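Local coordinates for protein hydratase ChsH1 (Mycobacterium tuberculosis, PDB 4W78) that works in cholesterol side-chain degradation, hydrating 3-oxo-4,17-pregnadiene-20-carboxyl-CoA to its 17-hydroxy product in a complex with hydratase ChsH2, at residues E7-I12 with I89-D94; N34-I39 with I45-A50; A65-W70 with D154-N159. One frame throughout, in Å; residues are numbered along the deposited sequence.

Contact 1 (E7-I12 with I89-D94)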
loop_
_atom_site.group_PDB
_atom_site.type_symbol
_atom_site.label_atom_id
_atom_site.label_comp_id
_atom_site.label_asym_id
_atom_site.label_seq_id
_atom_site.Cartn_x
_atom_site.Cartn_y
_atom_site.Cartn_z
ATOM N N GLU A 7 -26.923 10.433 -28.546
ATOM C CA GLU A 7 -27.999 10.998 -27.740
ATOM C C GLU A 7 -27.790 10.738 -26.246
ATOM O O GLU A 7 -28.003 11.624 -25.421
ATOM C CB GLU A 7 -29.365 10.472 -28.209
ATOM C CG GLU A 7 -29.719 10.883 -29.630
ATOM C CD GLU A 7 -31.038 10.299 -30.110
ATOM O OE1 GLU A 7 -31.804 9.773 -29.271
ATOM O OE2 GLU A 7 -31.309 10.367 -31.329
ATOM N N ALA A 8 -27.346 9.532 -25.895
ATOM C CA ALA A 8 -27.109 9.198 -24.493
ATOM C C ALA A 8 -25.950 9.993 -23.927
ATOM O O ALA A 8 -25.994 10.448 -22.786
ATOM C CB ALA A 8 -26.849 7.709 -24.330
ATOM N N VAL A 9 -24.890 10.127 -24.724
ATOM C CA VAL A 9 -23.732 10.911 -24.323
ATOM C C VAL A 9 -24.132 12.358 -24.036
ATOM O O VAL A 9 -23.678 12.938 -23.043
ATOM C CB VAL A 9 -22.620 10.861 -25.404
ATOM C CG1 VAL A 9 -21.544 11.907 -25.129
ATOM C CG2 VAL A 9 -21.995 9.471 -25.453
ATOM N N ALA A 10 -24.976 12.916 -24.893
ATOM C CA ALA A 10 -25.450 14.291 -24.736
ATOM C C ALA A 10 -26.191 14.460 -23.409
ATOM O O ALA A 10 -25.981 15.427 -22.680
ATOM C CB ALA A 10 -26.345 14.679 -25.903
ATOM N N GLN A 11 -27.054 13.509 -23.079
ATOM C CA GLN A 11 -27.776 13.622 -21.823
ATOM C C GLN A 11 -26.853 13.536 -20.606
ATOM O O GLN A 11 -27.052 14.237 -19.615
ATOM C CB GLN A 11 -28.928 12.615 -21.766
ATOM C CG GLN A 11 -29.756 12.577 -23.059
ATOM C CD GLN A 11 -30.274 13.952 -23.526
ATOM O OE1 GLN A 11 -30.724 14.770 -22.722
ATOM N NE2 GLN A 11 -30.215 14.197 -24.837
ATOM N N ILE A 12 -25.798 12.722 -20.693
ATOM C CA ILE A 12 -24.809 12.661 -19.640
ATOM C C ILE A 12 -24.063 13.981 -19.509
ATOM O O ILE A 12 -23.889 14.504 -18.416
ATOM C CB ILE A 12 -23.822 11.493 -19.881
ATOM C CG1 ILE A 12 -24.600 10.165 -19.836
ATOM C CG2 ILE A 12 -22.694 11.523 -18.864
ATOM C CD1 ILE A 12 -23.840 8.966 -20.398
ATOM N N ILE A 89 -19.664 4.050 -19.116
ATOM C CA ILE A 89 -19.226 2.654 -19.143
ATOM C C ILE A 89 -20.404 1.701 -19.364
ATOM O O ILE A 89 -20.314 0.775 -20.167
ATOM C CB ILE A 89 -18.460 2.255 -17.864
ATOM C CG1 ILE A 89 -17.168 3.065 -17.727
ATOM C CG2 ILE A 89 -18.172 0.745 -17.859
ATOM C CD1 ILE A 89 -16.222 2.978 -18.916
ATOM N N LYS A 90 -21.517 1.933 -18.666
ATOM C CA LYS A 90 -22.721 1.131 -18.877
ATOM C C LYS A 90 -23.243 1.208 -20.314
ATOM O O LYS A 90 -23.584 0.190 -20.909
ATOM C CB LYS A 90 -23.825 1.548 -17.898
ATOM C CG LYS A 90 -25.108 0.724 -18.000
ATOM C CD LYS A 90 -24.881 -0.724 -17.590
ATOM C CE LYS A 90 -26.188 -1.411 -17.197
ATOM N NZ LYS A 90 -27.252 -1.295 -18.234
ATOM N N LEU A 91 -23.313 2.420 -20.854
ATOM C CA LEU A 91 -23.752 2.641 -22.225
ATOM C C LEU A 91 -22.953 1.770 -23.193
ATOM O O LEU A 91 -23.532 1.029 -23.986
ATOM C CB LEU A 91 -23.584 4.118 -22.596
ATOM C CG LEU A 91 -23.976 4.560 -24.007
ATOM C CD1 LEU A 91 -25.483 4.414 -24.210
ATOM C CD2 LEU A 91 -23.519 5.995 -24.267
ATOM N N PHE A 92 -21.624 1.848 -23.105
ATOM C CA PHE A 92 -20.766 1.113 -24.046
ATOM C C PHE A 92 -20.697 -0.391 -23.807
ATOM O O PHE A 92 -20.629 -1.172 -24.764
ATOM C CB PHE A 92 -19.374 1.751 -24.140
ATOM C CG PHE A 92 -19.386 3.052 -24.882
ATOM C CD1 PHE A 92 -19.552 3.063 -26.257
ATOM C CD2 PHE A 92 -19.291 4.260 -24.208
ATOM C CE1 PHE A 92 -19.602 4.257 -26.949
ATOM C CE2 PHE A 92 -19.330 5.461 -24.900
ATOM C CZ PHE A 92 -19.484 5.461 -26.270
ATOM N N ASP A 93 -20.748 -0.801 -22.544
ATOM C CA ASP A 93 -20.858 -2.225 -22.227
ATOM C C ASP A 93 -22.114 -2.821 -22.845
ATOM O O ASP A 93 -22.087 -3.926 -23.403
ATOM C CB ASP A 93 -20.887 -2.448 -20.715
ATOM C CG ASP A 93 -19.518 -2.340 -20.082
ATOM O OD1 ASP A 93 -18.516 -2.274 -20.826
ATOM O OD2 ASP A 93 -19.441 -2.330 -18.835
ATOM N N ASP A 94 -23.219 -2.084 -22.747
ATOM C CA ASP A 94 -24.503 -2.555 -23.252
ATOM C C ASP A 94 -24.501 -2.686 -24.769
ATOM O O ASP A 94 -25.226 -3.506 -25.340
ATOM C CB ASP A 94 -25.632 -1.621 -22.809
ATOM C CG ASP A 94 -26.014 -1.822 -21.359
ATOM O OD1 ASP A 94 -25.639 -2.868 -20.792
ATOM O OD2 ASP A 94 -26.700 -0.941 -20.792
#
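Leu91 closes on Ala8 with both of its methyl groups: CD1 lies 3.6 Å from Ala8 CB and CD2 3.7 Å from Ala8 CB, so the leucine fork straddles the single methyl of the alanine. With CG anti to the backbone N (chi1 179°) and chi2 at 66°, the torsions of Leu91 set these two nearly equal distances. CD2 has a second apolar partner in Val9, whose CG2 stands 4.0 Å from Leu91 CD2. Val9 places CG1 anti to its own N (chi1 168°), which leaves CG2, beside that N, as the methyl that meets the leucine; the two side chains cross at about a right angle. The CA atoms of Ala8 and Leu91 are 7.7 Å apart, the nearest across the two segments, consistent with the small size of alanine. No hydrogen bond joins the segments. Within the second helix, Lys90 NZ forms a 2.6 Å salt bridge with Asp94 OD2, which accepts through its syn lone pair. This is apolar helix-to-helix packing, joining N-terminal helix 3-13 to helix 85-94, untouched by other chains of the assembly. Both helices rest on the antiparallel sheet: Val9 and Phe92 touch strand 119-134, Ile89 touches strand 153-165, and Asp93 forms a salt bridge with Lys164.

Contact 2 (N34-I39 with I45-A50)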
loop_
_atom_site.group_PDB
_atom_site.type_symbol
_atom_site.label_atom_id
_atom_site.label_comp_id
_atom_site.label_asym_id
_atom_site.label_seq_id
_atom_site.Cartn_x
_atom_site.Cartn_y
_atom_site.Cartn_z
ATOM N N ASN A 34 5.472 6.677 1.610
ATOM C CA ASN A 34 5.212 5.382 0.998
ATOM C C ASN A 34 5.487 5.447 -0.499
ATOM O O ASN A 34 6.037 4.510 -1.086
ATOM C CB ASN A 34 3.765 4.938 1.240
ATOM C CG ASN A 34 3.495 4.532 2.691
ATOM O OD1 ASN A 34 4.412 4.257 3.461
ATOM N ND2 ASN A 34 2.221 4.473 3.048
ATOM N N TRP A 35 5.083 6.556 -1.108
ATOM C CA TRP A 35 5.185 6.741 -2.552
ATOM C C TRP A 35 6.631 6.939 -2.999
ATOM O O TRP A 35 7.099 6.223 -3.894
ATOM C CB TRP A 35 4.284 7.909 -2.966
ATOM C CG TRP A 35 4.033 8.104 -4.436
ATOM C CD1 TRP A 35 2.940 7.706 -5.142
ATOM C CD2 TRP A 35 4.872 8.814 -5.356
ATOM N NE1 TRP A 35 3.048 8.116 -6.462
ATOM C CE2 TRP A 35 4.226 8.795 -6.613
ATOM C CE3 TRP A 35 6.092 9.480 -5.231
ATOM C CZ2 TRP A 35 4.769 9.402 -7.738
ATOM C CZ3 TRP A 35 6.650 10.073 -6.372
ATOM C CH2 TRP A 35 5.988 10.019 -7.602
ATOM N N VAL A 36 7.361 7.867 -2.383
ATOM C CA VAL A 36 8.753 8.059 -2.824
ATOM C C VAL A 36 9.599 6.811 -2.598
ATOM O O VAL A 36 10.497 6.518 -3.385
ATOM C CB VAL A 36 9.444 9.304 -2.217
ATOM C CG1 VAL A 36 8.664 10.566 -2.578
ATOM C CG2 VAL A 36 9.630 9.163 -0.711
ATOM N N GLU A 37 9.317 6.060 -1.541
ATOM C CA GLU A 37 10.075 4.848 -1.277
ATOM C C GLU A 37 9.824 3.787 -2.353
ATOM O O GLU A 37 10.766 3.121 -2.800
ATOM C CB GLU A 37 9.758 4.295 0.115
ATOM C CG GLU A 37 10.314 5.187 1.229
ATOM C CD GLU A 37 9.859 4.762 2.613
ATOM O OE1 GLU A 37 9.494 3.578 2.788
ATOM O OE2 GLU A 37 9.870 5.623 3.524
ATOM N N ALA A 38 8.572 3.616 -2.759
ATOM C CA ALA A 38 8.263 2.594 -3.761
ATOM C C ALA A 38 8.742 3.016 -5.157
ATOM O O ALA A 38 9.262 2.188 -5.904
ATOM C CB ALA A 38 6.762 2.296 -3.766
ATOM N N ILE A 39 8.534 4.283 -5.510
ATOM C CA ILE A 39 8.950 4.816 -6.818
ATOM C C ILE A 39 10.472 4.889 -6.896
ATOM O O ILE A 39 11.055 4.806 -7.985
ATOM C CB ILE A 39 8.310 6.225 -7.050
ATOM C CG1 ILE A 39 6.780 6.122 -7.127
ATOM C CG2 ILE A 39 8.850 6.911 -8.320
ATOM C CD1 ILE A 39 6.263 5.361 -8.351
ATOM N N ILE A 45 13.281 17.318 -1.769
ATOM C CA ILE A 45 12.234 18.281 -1.460
ATOM C C ILE A 45 10.951 17.616 -0.955
ATOM O O ILE A 45 10.097 18.289 -0.388
ATOM C CB ILE A 45 11.902 19.200 -2.650
ATOM C CG1 ILE A 45 11.122 18.440 -3.732
ATOM C CG2 ILE A 45 13.185 19.843 -3.213
ATOM C CD1 ILE A 45 10.748 19.321 -4.931
ATOM N N TYR A 46 10.825 16.300 -1.147
ATOM C CA TYR A 46 9.620 15.591 -0.704
ATOM C C TYR A 46 9.736 15.102 0.733
ATOM O O TYR A 46 8.745 14.636 1.317
ATOM C CB TYR A 46 9.338 14.396 -1.619
ATOM C CG TYR A 46 9.228 14.730 -3.097
ATOM C CD1 TYR A 46 8.605 15.895 -3.532
ATOM C CD2 TYR A 46 9.758 13.874 -4.055
ATOM C CE1 TYR A 46 8.521 16.204 -4.891
ATOM C CE2 TYR A 46 9.662 14.161 -5.408
ATOM C CZ TYR A 46 9.045 15.325 -5.820
ATOM O OH TYR A 46 8.964 15.614 -7.171
ATOM N N VAL A 47 10.936 15.206 1.307
ATOM C CA VAL A 47 11.205 14.617 2.619
ATOM C C VAL A 47 12.023 15.495 3.566
ATOM O O VAL A 47 12.208 15.127 4.723
ATOM C CB VAL A 47 11.933 13.255 2.485
ATOM C CG1 VAL A 47 11.034 12.228 1.779
ATOM C CG2 VAL A 47 13.236 13.420 1.718
ATOM N N ASP A 48 12.520 16.633 3.084
ATOM C CA ASP A 48 13.445 17.477 3.862
ATOM C C ASP A 48 13.040 18.940 3.693
ATOM O O ASP A 48 13.148 19.489 2.595
ATOM C CB ASP A 48 14.899 17.219 3.398
ATOM C CG ASP A 48 15.936 18.203 3.987
ATOM O OD1 ASP A 48 15.622 19.057 4.840
ATOM O OD2 ASP A 48 17.107 18.100 3.581
ATOM N N ASP A 49 12.564 19.553 4.779
ATOM C CA ASP A 49 12.130 20.955 4.777
ATOM C C ASP A 49 13.229 21.902 4.290
ATOM O O ASP A 49 12.963 22.793 3.497
ATOM C CB ASP A 49 11.676 21.410 6.176
ATOM C CG ASP A 49 10.248 20.983 6.521
ATOM O OD1 ASP A 49 9.411 20.794 5.613
ATOM O OD2 ASP A 49 9.951 20.858 7.729
ATOM N N ALA A 50 14.452 21.714 4.779
ATOM C CA ALA A 50 15.554 22.586 4.379
ATOM C C ALA A 50 15.825 22.495 2.880
ATOM O O ALA A 50 16.031 23.513 2.223
ATOM C CB ALA A 50 16.813 22.271 5.174
#
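This is a local, buried apolar contact between the end of helix 29-39 and the turn that soon follows it, where Val36 packs against Tyr46 and Val47 close to the interface with the ChsH2 chain. Val36 CG1 comes within 3.8 Å of Tyr46 CD2 and 4.0 Å of Tyr46 CB, meeting the ring obliquely. The other branch, Val36 CG2, lies 4.2 Å from Val47 CG1. A single valine thus divides its two methyls between neighbouring residues. With chi1 at -59°, Val36 sets CG1 anti to its carbonyl carbon and beside its N, where it meets Tyr46, while CG2, lodged between the N and the carbonyl carbon, meets Val47 CG1, itself anti to the carbonyl carbon of Val47. Val36 CG1 also lies at the edge of the Trp35 indole, in its plane, and Ile39 CG1 sits 3.6 Å above the centre of one face of that indole. The run from Asp41 to Tyr46 resembles the core of the hydratase motif of MaoC-like hot dog proteins, with Tyr46 where a histidine is usual. Gln29 NE2 donates to Tyr46 O, tying the turn back to the start of the helix. Asp48 then N-caps the next helix, its OD1 accepting a weak bond of 2.9 Å from Ala50 N. Gln60 of the ChsH2 chain packs on Tyr46, and Arg61 of that chain donates a hydrogen bond from NH1 to Ile39 O; Arg24 of the second copy of this protein forms a salt bridge with Glu37.

Contact 3 (A65-W70 with D154-N159)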
loop_
_atom_site.group_PDB
_atom_site.type_symbol
_atom_site.label_atom_id
_atom_site.label_comp_id
_atom_site.label_asym_id
_atom_site.label_seq_id
_atom_site.Cartn_x
_atom_site.Cartn_y
_atom_site.Cartn_z
ATOM N N ALA A 65 3.244 14.337 -9.322
ATOM C CA ALA A 65 2.664 13.113 -9.878
ATOM C C ALA A 65 1.819 12.319 -8.878
ATOM O O ALA A 65 1.208 11.329 -9.254
ATOM C CB ALA A 65 3.759 12.218 -10.460
ATOM N N MET A 66 1.805 12.738 -7.611
ATOM C CA MET A 66 0.871 12.153 -6.637
ATOM C C MET A 66 -0.549 12.716 -6.682
ATOM O O MET A 66 -1.407 12.250 -5.923
ATOM C CB MET A 66 1.404 12.292 -5.199
ATOM C CG MET A 66 2.519 11.321 -4.861
ATOM S SD MET A 66 2.847 11.279 -3.083
ATOM C CE MET A 66 1.488 10.265 -2.497
ATOM N N ILE A 67 -0.839 13.678 -7.560
ATOM C CA ILE A 67 -2.148 14.350 -7.503
ATOM C C ILE A 67 -3.326 13.373 -7.554
ATOM O O ILE A 67 -4.245 13.480 -6.752
ATOM C CB ILE A 67 -2.308 15.490 -8.540
ATOM C CG1 ILE A 67 -3.604 16.274 -8.282
ATOM C CG2 ILE A 67 -2.292 14.957 -9.978
ATOM C CD1 ILE A 67 -3.569 17.077 -6.997
ATOM N N GLN A 68 -3.257 12.381 -8.435
ATOM C CA GLN A 68 -4.355 11.435 -8.572
ATOM C C GLN A 68 -4.418 10.463 -7.396
ATOM O O GLN A 68 -5.473 9.895 -7.107
ATOM C CB GLN A 68 -4.198 10.683 -9.896
ATOM C CG GLN A 68 -5.393 9.892 -10.350
ATOM C CD GLN A 68 -5.233 9.408 -11.791
ATOM O OE1 GLN A 68 -4.396 9.897 -12.529
ATOM N NE2 GLN A 68 -6.030 8.429 -12.175
ATOM N N VAL A 69 -3.294 10.262 -6.705
ATOM C CA VAL A 69 -3.269 9.350 -5.566
ATOM C C VAL A 69 -4.199 9.818 -4.447
ATOM O O VAL A 69 -4.911 9.016 -3.839
ATOM C CB VAL A 69 -1.822 9.191 -5.027
ATOM C CG1 VAL A 69 -1.780 8.254 -3.850
ATOM C CG2 VAL A 69 -0.925 8.683 -6.148
ATOM N N TRP A 70 -4.216 11.126 -4.202
ATOM C CA TRP A 70 -4.975 11.633 -3.066
ATOM C C TRP A 70 -6.444 11.294 -3.181
ATOM O O TRP A 70 -7.102 11.016 -2.163
ATOM C CB TRP A 70 -4.791 13.150 -2.921
ATOM C CG TRP A 70 -3.350 13.532 -2.838
ATOM C CD1 TRP A 70 -2.661 14.301 -3.726
ATOM C CD2 TRP A 70 -2.402 13.119 -1.843
ATOM N NE1 TRP A 70 -1.342 14.404 -3.342
ATOM C CE2 TRP A 70 -1.162 13.694 -2.188
ATOM C CE3 TRP A 70 -2.484 12.329 -0.689
ATOM C CZ2 TRP A 70 -0.012 13.492 -1.433
ATOM C CZ3 TRP A 70 -1.339 12.126 0.061
ATOM C CH2 TRP A 70 -0.119 12.715 -0.315
ATOM N N ASP A 154 -8.007 26.048 -8.374
ATOM C CA ASP A 154 -7.579 24.937 -9.221
ATOM C C ASP A 154 -6.088 24.708 -9.024
ATOM O O ASP A 154 -5.288 25.644 -9.161
ATOM C CB ASP A 154 -7.841 25.222 -10.703
ATOM C CG ASP A 154 -9.315 25.257 -11.056
ATOM O OD1 ASP A 154 -10.172 25.034 -10.179
ATOM O OD2 ASP A 154 -9.615 25.505 -12.243
ATOM N N VAL A 155 -5.706 23.475 -8.714
ATOM C CA VAL A 155 -4.290 23.175 -8.475
ATOM C C VAL A 155 -3.695 22.193 -9.482
ATOM O O VAL A 155 -2.480 22.112 -9.621
ATOM C CB VAL A 155 -4.022 22.658 -7.045
ATOM C CG1 VAL A 155 -4.369 23.741 -6.014
ATOM C CG2 VAL A 155 -4.806 21.378 -6.762
ATOM N N ALA A 156 -4.544 21.437 -10.166
ATOM C CA ALA A 156 -4.066 20.496 -11.182
ATOM C C ALA A 156 -5.218 20.101 -12.075
ATOM O O ALA A 156 -6.385 20.279 -11.728
ATOM C CB ALA A 156 -3.469 19.249 -10.536
ATOM N N GLU A 157 -4.896 19.539 -13.233
ATOM C CA GLU A 157 -5.934 19.048 -14.117
ATOM C C GLU A 157 -5.408 17.904 -14.955
ATOM O O GLU A 157 -4.195 17.689 -15.042
ATOM C CB GLU A 157 -6.561 20.157 -14.971
ATOM C CG GLU A 157 -5.702 20.882 -15.964
ATOM C CD GLU A 157 -6.574 21.777 -16.850
ATOM O OE1 GLU A 157 -6.577 21.595 -18.079
ATOM O OE2 GLU A 157 -7.292 22.638 -16.304
ATOM N N MET A 158 -6.323 17.135 -15.518
ATOM C CA MET A 158 -5.941 15.973 -16.304
ATOM C C MET A 158 -6.894 15.783 -17.460
ATOM O O MET A 158 -8.101 15.949 -17.313
ATOM C CB MET A 158 -5.955 14.736 -15.415
ATOM C CG MET A 158 -5.764 13.433 -16.150
ATOM S SD MET A 158 -5.514 12.087 -14.998
ATOM C CE MET A 158 -7.131 11.873 -14.305
ATOM N N ASN A 159 -6.337 15.456 -18.623
ATOM C CA ASN A 159 -7.113 14.963 -19.740
ATOM C C ASN A 159 -6.823 13.469 -19.806
ATOM O O ASN A 159 -5.654 13.065 -19.918
ATOM C CB ASN A 159 -6.693 15.671 -21.021
ATOM C CG ASN A 159 -6.901 17.178 -20.955
ATOM O OD1 ASN A 159 -7.954 17.660 -20.529
ATOM N ND2 ASN A 159 -5.891 17.933 -21.382
#
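Gln68 OE1 meets the thioether of Met158 on two atoms, 3.5 Å from Met158 SD and 3.8 Å from Met158 CE. These are packing distances, with no hydrogen bond between the segments. The glutamine reaches the strand by its length: its CG is anti to the backbone N (chi1 -167°) and the chain stays extended beyond it, ending across the methionine at about a right angle. Met158 is extended too until its last torsion, where chi3 of 72° bends CE round and brings it 4.0 Å from Gln68 CD. One residue earlier in the helix, Ile67 fills the other half of the contact, with CG1 at 3.7 Å from Ala156 CB and CD1 at 4.5 Å from Val155 CG2. The short, weakly bonded helix 67-70 lies against the antiparallel sheet, probably at the place of the central helix that the sheet wraps in a hot dog fold. Val155 and Ala156 form a classic beta bulge, both facing Trp148 on strand 139-150. This irregularity lets two consecutive residues, rather than every second one, point at Ile67. On the adjoining strand 99-109, Gln107 touches Ile67, Gln68 and Met158, while Leu53 of the ChsH2 chain packs on Gln68.

Contacts 2 and 3 are directly joined: their centres are about 17 Å apart, and the indole of Trp35 bridges them, with Trp35 CD2 3.5 Å from Met66 CG and Trp35 NE1 4.0 Å from Val69 CG2. Both also border the ChsH2 chain. Gln60 of that chain serves both contacts, accepting a hydrogen bond from Ala65 N in contact 3 as well. Contact 1 is remote from this interface. Its centre lies about 41 Å from that of contact 2, on the opposite side of the chain's centre, and about 26 Å from that of contact 3. Strand 153-165 nevertheless connects contacts 1 and 3, carrying Met158 to helix 67-70 and Ile162 to Ile89.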